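Local coordinates for protein geranyltranstransferase (Campylobacter jejuni, PDB 3NPK) that probably catalyses the condensation of geranyl diphosphate with isopentenyl diphosphate to farnesyl diphosphate in isoprenoid biosynthesis, at residues Ala68-Ser76 with Leu138-Val148. Residues are numbered along the deposited sequence; the frame is centred on the assembly and turned at random.
Sequences ALEFIHTYS and LAFNAGLNGMV. With PPV (pyrophosphate), chain C.
Tyr75 OH and the carbonyl of Ala142 share one water, which joins helix 59-80 to the segment 138-148. The water donates to Ala142 O at 2.7 Å and lies in the plane of the Tyr75 ring, at its hydroxyl edge. Val148 CG2 sits beside the same hydroxyl.

The rest of the contact is apolar. Ile72 is central. Ile72 CG2, anti to the backbone N, meets Ala142 CB at 3.6 Å and also touches the selenium of Met147, a selenomethionine here. The side chains of Ile72 and Leu138 slide past each other in opposite directions. Leu138 CD1 meets Leu69 CD2 at 3.7 Å, Leu138 CD2 lies against Ala68 CB, and both methyls reach Ile72 CG1. Met147 reaches across with CG anti to its backbone N (chi1 -174°), then bends at chi3. This puts Met147 CE 3.5 Å from Ser76 CB. Met147 CE also lies 3.7 Å from Tyr75 CE2, oblique to the ring. Ser76 OG turns back to its own helix and donates to His73 O at 2.7 Å.

Between the two helices that supply Leu138 and Met147, a type I turn runs from Gly143 to Gly146. Gly143 O accepts from Gly146 N and Val148 N, which come from opposite faces of its plane.

Segments 68-76 and 138-142 run roughly parallel, at 24°, in the all-helical fold of the polyprenyl synthetases. Asp111 of the second subunit also packs on Tyr75. His73, on the same helix as Tyr75, belongs to the pyrophosphate pocket with Arg43 and Arg92. Apolar packing thus carries most of this join, and the shared water gives the hydroxyl of buried Tyr75 and the carbonyl of buried Ala142 a common polar partner.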
loop_
_atom_site.group_PDB
_atom_site.type_symbol
_atom_site.label_atom_id
_atom_site.label_comp_id
_atom_site.label_asym_id
_atom_site.label_seq_id
_atom_site.Cartn_x
_atom_site.Cartn_y
_atom_site.Cartn_z
ATOM N N ALA A 68 -10.028 6.468 1.966
ATOM C CA ALA A 68 -9.020 5.557 1.426
ATOM C C ALA A 68 -8.543 6.011 0.038
ATOM O O ALA A 68 -7.333 5.982 -0.252
ATOM C CB ALA A 68 -9.576 4.146 1.359
ATOM N N LEU A 69 -9.485 6.421 -0.816
ATOM C CA LEU A 69 -9.151 6.934 -2.147
ATOM C C LEU A 69 -8.229 8.133 -2.069
ATOM O O LEU A 69 -7.239 8.207 -2.809
ATOM C CB LEU A 69 -10.405 7.334 -2.914
ATOM C CG LEU A 69 -11.137 6.250 -3.675
ATOM C CD1 LEU A 69 -12.517 6.795 -4.060
ATOM C CD2 LEU A 69 -10.337 5.816 -4.898
ATOM N N GLU A 70 -8.544 9.066 -1.171
ATOM C CA GLU A 70 -7.724 10.265 -1.050
ATOM C C GLU A 70 -6.365 9.974 -0.390
ATOM O O GLU A 70 -5.378 10.658 -0.692
ATOM C CB GLU A 70 -8.497 11.384 -0.345
ATOM C CG GLU A 70 -9.687 11.833 -1.178
ATOM C CD GLU A 70 -9.313 12.554 -2.491
ATOM O OE1 GLU A 70 -8.248 13.218 -2.578
ATOM O OE2 GLU A 70 -10.114 12.470 -3.443
ATOM N N PHE A 71 -6.299 8.951 0.464
ATOM C CA PHE A 71 -4.999 8.532 1.012
ATOM C C PHE A 71 -4.113 8.021 -0.122
ATOM O O PHE A 71 -2.927 8.354 -0.184
ATOM C CB PHE A 71 -5.142 7.430 2.072
ATOM C CG PHE A 71 -5.583 7.916 3.447
ATOM C CD1 PHE A 71 -5.940 9.235 3.689
ATOM C CD2 PHE A 71 -5.659 7.015 4.489
ATOM C CE1 PHE A 71 -6.348 9.644 4.964
ATOM C CE2 PHE A 71 -6.068 7.400 5.759
ATOM C CZ PHE A 71 -6.414 8.721 5.996
ATOM N N ILE A 72 -4.668 7.181 -0.995
ATOM C CA ILE A 72 -3.902 6.671 -2.127
ATOM C C ILE A 72 -3.474 7.822 -2.998
ATOM O O ILE A 72 -2.320 7.904 -3.406
ATOM C CB ILE A 72 -4.745 5.706 -2.994
ATOM C CG1 ILE A 72 -4.943 4.386 -2.245
ATOM C CG2 ILE A 72 -4.116 5.518 -4.413
ATOM C CD1 ILE A 72 -3.659 3.602 -2.047
ATOM N N HIS A 73 -4.409 8.703 -3.316
ATOM C CA HIS A 73 -4.086 9.801 -4.209
ATOM C C HIS A 73 -2.981 10.684 -3.614
ATOM O O HIS A 73 -2.020 11.055 -4.301
ATOM C CB HIS A 73 -5.350 10.588 -4.533
ATOM C CG HIS A 73 -5.111 11.723 -5.465
ATOM N ND1 HIS A 73 -5.400 13.031 -5.148
ATOM C CD2 HIS A 73 -4.571 11.741 -6.705
ATOM C CE1 HIS A 73 -5.077 13.807 -6.168
ATOM N NE2 HIS A 73 -4.556 13.050 -7.118
ATOM N N THR A 74 -3.122 11.031 -2.339
ATOM C CA THR A 74 -2.109 11.864 -1.692
ATOM C C THR A 74 -0.746 11.174 -1.633
ATOM O O THR A 74 0.286 11.821 -1.893
ATOM C CB THR A 74 -2.583 12.316 -0.298
ATOM O OG1 THR A 74 -3.680 13.217 -0.459
ATOM C CG2 THR A 74 -1.469 13.029 0.480
ATOM N N TYR A 75 -0.718 9.878 -1.304
ATOM C CA TYR A 75 0.577 9.174 -1.282
ATOM C C TYR A 75 1.238 9.275 -2.664
ATOM O O TYR A 75 2.445 9.526 -2.782
ATOM C CB TYR A 75 0.459 7.715 -0.784
ATOM C CG TYR A 75 0.831 6.647 -1.810
ATOM C CD1 TYR A 75 2.156 6.447 -2.197
ATOM C CD2 TYR A 75 -0.147 5.823 -2.367
ATOM C CE1 TYR A 75 2.493 5.492 -3.133
ATOM C CE2 TYR A 75 0.188 4.844 -3.295
ATOM C CZ TYR A 75 1.502 4.694 -3.681
ATOM O OH TYR A 75 1.864 3.749 -4.615
ATOM N N SER A 76 0.439 9.146 -3.718
ATOM C CA SER A 76 1.005 9.139 -5.060
ATOM C C SER A 76 1.612 10.491 -5.397
ATOM O O SER A 76 2.650 10.560 -6.063
ATOM C CB SER A 76 -0.044 8.710 -6.103
ATOM O OG SER A 76 -0.944 9.752 -6.442
ATOM N N LEU A 138 -9.672 -1.081 -5.416
ATOM C CA LEU A 138 -8.653 -0.075 -5.129
ATOM C C LEU A 138 -7.247 -0.593 -5.405
ATOM O O LEU A 138 -6.436 0.111 -6.018
ATOM C CB LEU A 138 -8.746 0.399 -3.684
ATOM C CG LEU A 138 -7.853 1.595 -3.331
ATOM C CD1 LEU A 138 -8.204 2.817 -4.181
ATOM C CD2 LEU A 138 -8.027 1.915 -1.837
ATOM N N ALA A 139 -6.933 -1.805 -4.949
ATOM C CA ALA A 139 -5.562 -2.309 -5.110
ATOM C C ALA A 139 -5.224 -2.602 -6.577
ATOM O O ALA A 139 -4.080 -2.449 -7.000
ATOM C CB ALA A 139 -5.323 -3.554 -4.250
ATOM N N PHE A 140 -6.219 -3.022 -7.351
ATOM C CA PHE A 140 -5.998 -3.238 -8.777
ATOM C C PHE A 140 -5.705 -1.908 -9.461
ATOM O O PHE A 140 -4.677 -1.747 -10.131
ATOM C CB PHE A 140 -7.223 -3.904 -9.425
ATOM C CG PHE A 140 -7.055 -4.175 -10.895
ATOM C CD1 PHE A 140 -7.429 -3.228 -11.848
ATOM C CD2 PHE A 140 -6.532 -5.380 -11.316
ATOM C CE1 PHE A 140 -7.288 -3.493 -13.206
ATOM C CE2 PHE A 140 -6.386 -5.655 -12.682
ATOM C CZ PHE A 140 -6.767 -4.715 -13.615
ATOM N N ASN A 141 -6.585 -0.932 -9.264
ATOM C CA ASN A 141 -6.465 0.324 -10.001
ATOM C C ASN A 141 -5.374 1.273 -9.514
ATOM O O ASN A 141 -4.858 2.078 -10.302
ATOM C CB ASN A 141 -7.821 1.026 -10.069
ATOM C CG ASN A 141 -8.785 0.282 -10.974
ATOM O OD1 ASN A 141 -8.640 0.303 -12.193
ATOM N ND2 ASN A 141 -9.741 -0.418 -10.382
ATOM N N ALA A 142 -5.050 1.189 -8.223
ATOM C CA ALA A 142 -4.004 2.029 -7.633
ATOM C C ALA A 142 -2.624 1.404 -7.703
ATOM O O ALA A 142 -1.625 2.098 -7.493
ATOM C CB ALA A 142 -4.335 2.344 -6.181
ATOM N N GLY A 143 -2.565 0.105 -7.980
ATOM C CA GLY A 143 -1.308 -0.614 -7.932
ATOM C C GLY A 143 -0.658 -0.801 -9.284
ATOM O O GLY A 143 -0.831 0.035 -10.192
ATOM N N LEU A 144 0.093 -1.898 -9.418
ATOM C CA LEU A 144 0.802 -2.162 -10.667
ATOM C C LEU A 144 -0.118 -2.349 -11.882
ATOM O O LEU A 144 0.320 -2.159 -13.022
ATOM C CB LEU A 144 1.756 -3.338 -10.508
ATOM C CG LEU A 144 1.136 -4.686 -10.182
ATOM C CD1 LEU A 144 0.781 -5.429 -11.483
ATOM C CD2 LEU A 144 2.115 -5.504 -9.353
ATOM N N ASN A 145 -1.384 -2.707 -11.654
ATOM C CA ASN A 145 -2.333 -2.807 -12.776
ATOM C C ASN A 145 -2.914 -1.473 -13.247
ATOM O O ASN A 145 -3.705 -1.412 -14.195
ATOM C CB ASN A 145 -3.461 -3.767 -12.442
ATOM C CG ASN A 145 -2.996 -5.180 -12.425
ATOM O OD1 ASN A 145 -2.751 -5.767 -13.479
ATOM N ND2 ASN A 145 -2.841 -5.739 -11.236
ATOM N N GLY A 146 -2.534 -0.393 -12.582
ATOM C CA GLY A 146 -3.103 0.897 -12.914
ATOM C C GLY A 146 -2.115 2.022 -12.663
ATOM O O GLY A 146 -1.127 2.191 -13.391
HETATM N N MSE A 147 -2.349 2.762 -11.587
HETATM C CA MSE A 147 -1.592 3.970 -11.315
HETATM C C MSE A 147 -0.080 3.757 -11.341
HETATM O O MSE A 147 0.640 4.579 -11.912
HETATM C CB MSE A 147 -2.026 4.523 -9.963
HETATM C CG MSE A 147 -1.422 5.857 -9.609
HETATM SE SE MSE A 147 -2.065 6.372 -7.830
HETATM C CE MSE A 147 -0.755 5.353 -6.797
ATOM N N VAL A 148 0.411 2.685 -10.717
ATOM C CA VAL A 148 1.861 2.549 -10.610
ATOM C C VAL A 148 2.542 2.265 -11.948
ATOM O O VAL A 148 3.587 2.851 -12.243
ATOM C CB VAL A 148 2.287 1.522 -9.550
ATOM C CG1 VAL A 148 3.838 1.413 -9.521
ATOM C CG2 VAL A 148 1.724 1.930 -8.162
HETATM O O11 PPV C . -3.921 15.977 -9.458
HETATM P P1 PPV C . -5.273 16.723 -8.879
HETATM O O21 PPV C . -5.790 17.906 -9.898
HETATM O O31 PPV C . -6.360 15.755 -8.718
HETATM O OPP PPV C . -4.792 17.458 -7.493
HETATM P P2 PPV C . -5.594 17.622 -6.074
HETATM O O12 PPV C . -4.540 18.538 -5.197
HETATM O O22 PPV C . -5.718 16.190 -5.314
HETATM O O32 PPV C . -6.884 18.314 -6.237
HETATM O O HOH W 1 -0.122 2.062 -5.217
#